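Local coordinates for 3-oxoacyl-(Acyl-carrier protein) synthase (Burkholderia xenovorans, PDB 4EFI) that probably acts as a 3-oxoacyl-[acyl-carrier-protein] synthase, a thiolase-fold acyltransferase that condenses acyl groups in fatty acid synthesis, at residues 72-81 and 346-354. Residues are numbered along the deposited sequence; the frame is centred on the assembly and turned at random.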
ATOM      1  N   LYS A  72      14.513  -1.192  -7.719  1.00 12.03           N
ATOM      2  CA  LYS A  72      15.006   0.131  -8.117  1.00 12.91           C
ATOM      3  C   LYS A  72      14.802   1.143  -6.989  1.00 12.36           C
ATOM      4  O   LYS A  72      15.689   1.953  -6.692  1.00 12.54           O
ATOM      5  CB  LYS A  72      14.280   0.581  -9.392  1.00 14.71           C
ATOM      6  CG  LYS A  72      14.649  -0.280 -10.584  1.00 18.98           C
ATOM      7  CD  LYS A  72      13.760   0.000 -11.788  1.00 25.24           C
ATOM      8  CE  LYS A  72      14.244  -0.763 -13.021  1.00 34.39           C
ATOM      9  NZ  LYS A  72      13.103  -1.098 -13.914  1.00 37.15           N
ATOM     10  N   ALA A  73      13.663   1.091  -6.312  1.00 11.68           N
ATOM     11  CA  ALA A  73      13.434   1.958  -5.160  1.00 11.96           C
ATOM     12  C   ALA A  73      14.460   1.666  -4.078  1.00 12.70           C
ATOM     13  O   ALA A  73      14.993   2.578  -3.451  1.00 12.21           O
ATOM     14  CB  ALA A  73      12.010   1.760  -4.617  1.00 13.18           C
ATOM     15  N   GLY A  74      14.743   0.383  -3.874  1.00 12.02           N
ATOM     16  CA  GLY A  74      15.685  -0.055  -2.859  1.00 12.26           C
ATOM     17  C   GLY A  74      17.099   0.428  -3.129  1.00 12.43           C
ATOM     18  O   GLY A  74      17.810   0.864  -2.220  1.00 13.15           O
ATOM     19  N   GLU A  75      17.540   0.342  -4.375  1.00 13.04           N
ATOM     20  CA  GLU A  75      18.860   0.853  -4.753  1.00 13.56           C
ATOM     21  C   GLU A  75      18.985   2.320  -4.451  1.00 12.47           C
ATOM     22  O   GLU A  75      20.004   2.774  -3.910  1.00 13.43           O
ATOM     23  CB  GLU A  75      19.118   0.584  -6.238  1.00 14.05           C
ATOM     24  CG  GLU A  75      19.321  -0.917  -6.498  1.00 18.67           C
ATOM     25  CD  GLU A  75      19.332  -1.326  -7.959  1.00 27.67           C
ATOM     26  OE1 GLU A  75      18.662  -0.683  -8.791  1.00 27.02           O
ATOM     27  OE2 GLU A  75      20.005  -2.338  -8.247  1.00 34.94           O
ATOM     28  N   LYS A  76      17.969   3.093  -4.798  1.00 12.97           N
ATOM     29  CA  LYS A  76      17.993   4.522  -4.554  1.00 14.01           C
ATOM     30  C   LYS A  76      17.973   4.820  -3.053  1.00 12.13           C
ATOM     31  O   LYS A  76      18.690   5.704  -2.574  1.00 13.76           O
ATOM     32  CB  LYS A  76      16.802   5.180  -5.272  1.00 15.09           C
ATOM     33  CG  LYS A  76      16.663   6.664  -5.092  1.00 15.52           C
ATOM     34  CD  LYS A  76      17.740   7.425  -5.821  1.00 19.41           C
ATOM     35  CE  LYS A  76      17.468   8.918  -5.771  1.00 24.76           C
ATOM     36  NZ  LYS A  76      18.386   9.654  -6.695  1.00 28.90           N
ATOM     37  N   LEU A  77      17.159   4.080  -2.312  1.00 11.97           N
ATOM     38  CA  LEU A  77      17.064   4.258  -0.872  1.00 13.09           C
ATOM     39  C   LEU A  77      18.389   3.962  -0.164  1.00 12.86           C
ATOM     40  O   LEU A  77      18.864   4.750   0.660  1.00 13.72           O
ATOM     41  CB  LEU A  77      15.976   3.339  -0.332  1.00 12.93           C
ATOM     42  CG  LEU A  77      15.787   3.256   1.186  1.00 13.16           C
ATOM     43  CD1 LEU A  77      15.267   4.551   1.776  1.00 13.70           C
ATOM     44  CD2 LEU A  77      14.839   2.105   1.537  1.00 13.06           C
ATOM     45  N   LEU A  78      18.982   2.817  -0.481  1.00 12.90           N
ATOM     46  CA  LEU A  78      20.239   2.433   0.144  1.00 13.82           C
ATOM     47  C   LEU A  78      21.347   3.424  -0.195  1.00 14.67           C
ATOM     48  O   LEU A  78      22.179   3.758   0.660  1.00 14.63           O
ATOM     49  CB  LEU A  78      20.661   1.020  -0.263  1.00 12.81           C
ATOM     50  CG  LEU A  78      19.767  -0.102   0.272  1.00 13.54           C
ATOM     51  CD1 LEU A  78      20.080  -1.407  -0.408  1.00 14.97           C
ATOM     52  CD2 LEU A  78      19.866  -0.238   1.788  1.00 14.73           C
ATOM     53  N   ALA A  79      21.403   3.874  -1.445  1.00 14.01           N
ATOM     54  CA  ALA A  79      22.409   4.855  -1.838  1.00 13.84           C
ATOM     55  C   ALA A  79      22.213   6.146  -1.083  1.00 14.56           C
ATOM     56  O   ALA A  79      23.178   6.757  -0.651  1.00 16.14           O
ATOM     57  CB  ALA A  79      22.344   5.102  -3.332  1.00 15.90           C
ATOM     58  N   GLY A  80      20.980   6.609  -0.961  1.00 14.46           N
ATOM     59  CA  GLY A  80      20.705   7.830  -0.227  1.00 14.34           C
ATOM     60  C   GLY A  80      21.073   7.755   1.238  1.00 14.67           C
ATOM     61  O   GLY A  80      21.627   8.692   1.803  1.00 17.11           O
ATOM     62  N   LEU A  81      20.718   6.664   1.881  1.00 14.89           N
ATOM     63  CA  LEU A  81      21.026   6.463   3.287  1.00 14.63           C
ATOM     64  C   LEU A  81      22.499   6.189   3.527  1.00 15.88           C
ATOM     65  O   LEU A  81      22.986   6.410   4.630  1.00 17.79           O
ATOM     66  CB  LEU A  81      20.223   5.287   3.849  1.00 16.11           C
ATOM     67  CG  LEU A  81      18.737   5.580   4.005  1.00 17.07           C
ATOM     68  CD1 LEU A  81      17.977   4.306   4.362  1.00 15.60           C
ATOM     69  CD2 LEU A  81      18.470   6.653   5.039  1.00 20.22           C
ATOM     70  N   LEU A 346      13.294  13.405   7.724  1.00 18.44           N
ATOM     71  CA  LEU A 346      13.951  12.460   6.830  1.00 17.20           C
ATOM     72  C   LEU A 346      14.462  13.183   5.609  1.00 16.79           C
ATOM     73  O   LEU A 346      13.710  13.925   4.975  1.00 17.70           O
ATOM     74  CB  LEU A 346      12.967  11.388   6.353  1.00 17.88           C
ATOM     75  CG  LEU A 346      12.282  10.499   7.382  1.00 18.10           C
ATOM     76  CD1 LEU A 346      11.396   9.480   6.675  1.00 18.29           C
ATOM     77  CD2 LEU A 346      13.313   9.828   8.274  1.00 21.23           C
ATOM     78  N   ASN A 347      15.717  12.939   5.255  1.00 16.17           N
ATOM     79  CA  ASN A 347      16.270  13.437   4.001  1.00 18.05           C
ATOM     80  C   ASN A 347      16.002  12.547   2.788  1.00 17.61           C
ATOM     81  O   ASN A 347      15.942  13.035   1.662  1.00 18.58           O
ATOM     82  CB  ASN A 347      17.785  13.626   4.124  1.00 21.02           C
ATOM     83  CG  ASN A 347      18.169  14.737   5.080  1.00 32.07           C
ATOM     84  OD1 ASN A 347      17.491  15.764   5.168  1.00 35.51           O
ATOM     85  ND2 ASN A 347      19.270  14.536   5.804  1.00 36.84           N
ATOM     86  N   ILE A 348      15.851  11.238   3.010  1.00 14.94           N
ATOM     87  CA  ILE A 348      15.711  10.287   1.917  1.00 15.26           C
ATOM     88  C   ILE A 348      14.251   9.904   1.795  1.00 14.70           C
ATOM     89  O   ILE A 348      13.774   8.929   2.394  1.00 15.04           O
ATOM     90  CB  ILE A 348      16.636   9.054   2.068  1.00 15.51           C
ATOM     91  CG1 ILE A 348      18.072   9.516   2.312  1.00 17.62           C
ATOM     92  CG2 ILE A 348      16.586   8.176   0.834  1.00 16.88           C
ATOM     93  CD1 ILE A 348      18.619  10.460   1.222  1.00 19.16           C
ATOM     94  N   VAL A 349      13.523  10.731   1.061  1.00 13.89           N
ATOM     95  CA  VAL A 349      12.127  10.519   0.719  1.00 13.45           C
ATOM     96  C   VAL A 349      12.038  10.929  -0.745  1.00 14.86           C
ATOM     97  O   VAL A 349      12.267  12.101  -1.067  1.00 17.48           O
ATOM     98  CB  VAL A 349      11.202  11.422   1.544  1.00 14.81           C
ATOM     99  CG1 VAL A 349       9.747  11.228   1.120  1.00 16.05           C
ATOM    100  CG2 VAL A 349      11.390  11.162   3.033  1.00 15.88           C
ATOM    101  N   ASP A 350      11.761  10.007  -1.658  1.00 13.61           N
ATOM    102  CA  ASP A 350      11.870  10.309  -3.084  1.00 14.39           C
ATOM    103  C   ASP A 350      10.959   9.425  -3.908  1.00 12.42           C
ATOM    104  O   ASP A 350      10.569   8.365  -3.460  1.00 12.53           O
ATOM    105  CB  ASP A 350      13.312  10.146  -3.548  1.00 18.36           C
ATOM    106  CG  ASP A 350      13.760  11.260  -4.488  1.00 30.00           C
ATOM    107  OD1 ASP A 350      12.907  11.882  -5.177  1.00 27.48           O
ATOM    108  OD2 ASP A 350      14.981  11.513  -4.518  1.00 37.87           O
ATOM    109  N   THR A 351      10.635   9.901  -5.104  1.00 13.27           N
ATOM    110  CA  THR A 351       9.842   9.171  -6.081  1.00 12.64           C
ATOM    111  C   THR A 351      10.627   9.186  -7.385  1.00 13.85           C
ATOM    112  O   THR A 351      10.995  10.265  -7.875  1.00 15.73           O
ATOM    113  CB  THR A 351       8.459   9.804  -6.315  1.00 13.96           C
ATOM    114  OG1 THR A 351       7.809  10.031  -5.061  1.00 15.68           O
ATOM    115  CG2 THR A 351       7.612   8.907  -7.162  1.00 14.69           C
ATOM    116  N   ILE A 352      10.943   8.010  -7.923  1.00 12.70           N
ATOM    117  CA  ILE A 352      11.704   7.869  -9.158  1.00 13.64           C
ATOM    118  C   ILE A 352      10.869   7.064 -10.143  1.00 12.43           C
ATOM    119  O   ILE A 352       9.846   6.492  -9.780  1.00 12.55           O
ATOM    120  CB  ILE A 352      13.059   7.160  -8.917  1.00 13.51           C
ATOM    121  CG1 ILE A 352      12.862   5.750  -8.345  1.00 13.40           C
ATOM    122  CG2 ILE A 352      13.911   7.986  -7.951  1.00 15.34           C
ATOM    123  CD1 ILE A 352      14.139   4.915  -8.275  1.00 16.17           C
ATOM    124  N   GLU A 353      11.312   6.995 -11.388  1.00 13.56           N
ATOM    125  CA  GLU A 353      10.644   6.133 -12.347  1.00 13.87           C
ATOM    126  C   GLU A 353      11.607   5.134 -12.938  1.00 15.42           C
ATOM    127  O   GLU A 353      12.828   5.245 -12.787  1.00 16.71           O
ATOM    128  CB  GLU A 353       9.888   6.932 -13.414  1.00 19.21           C
ATOM    129  CG  GLU A 353      10.718   7.774 -14.274  1.00 21.07           C
ATOM    130  CD  GLU A 353       9.906   8.677 -15.254  1.00 23.72           C
ATOM    131  OE1 GLU A 353       8.646   8.804 -15.214  1.00 19.71           O
ATOM    132  OE2 GLU A 353      10.579   9.289 -16.113  1.00 29.69           O
ATOM    133  N   THR A 354      11.054   4.125 -13.584  1.00 13.97           N
ATOM    134  CA  THR A 354      11.868   3.133 -14.252  1.00 14.54           C
ATOM    135  C   THR A 354      12.639   3.734 -15.423  1.00 17.08           C
ATOM    136  O   THR A 354      12.339   4.854 -15.880  1.00 18.26           O
ATOM    137  CB  THR A 354      10.997   1.998 -14.812  1.00 14.62           C
ATOM    138  OG1 THR A 354      10.004   2.545 -15.697  1.00 14.69           O
ATOM    139  CG2 THR A 354      10.304   1.235 -13.703  1.00 13.55           C
ATOM    140  OXT THR A 354      13.556   3.083 -15.935  1.00 19.71           O
TER
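Ile348 and Ile352 carry the apolar part of this contact, each pushing its side chain against the last three turns of helix 66-81. The ethyl branch of Ile348 lies over the backbone of Gly80, its CD1 3.5 Å from Gly80 O, and a residue with no side chain lets it come this close. The two branches then divide the work: CG1 meets Leu81 CD2 at 4.0 Å, whereas CG2, anti to the backbone N, turns to Leu77 CD1. Ile352 reaches the helix with its far end. Its CD1 sits 3.7 Å from Lys72 O and 4.0 Å from Lys76 CB, one turn further on, and therefore spans that turn.

Polar groups add proximity but no hydrogen bond between the two segments. Lys76 bends at chi2 (71°) and lays its chain across Ile352 and brings its end near Asp350; its NZ stops 4.4 Å from Asp350 OD2, too far for a salt bridge, though the opposite charges probably attract weakly. Lys72, extended beyond CG, passes its amine by the methyl of the C-terminal residue, with NZ 3.6 Å from Thr354 CG2. The hydroxyl of Thr354 bonds instead to the backbone of Ser28.

Such a layer of helix on sheet is characteristic of the thiolase fold. Strand 349-353 is the outermost on its side of a six-stranded mixed sheet, pairing with strand 17-26, and runs at 139° to the helix segment. Leu77 and Leu81 continue inward onto strand 176-184, while helix 305-313 packs against Val349 and Thr351, whose side chains start away from helix 66-81.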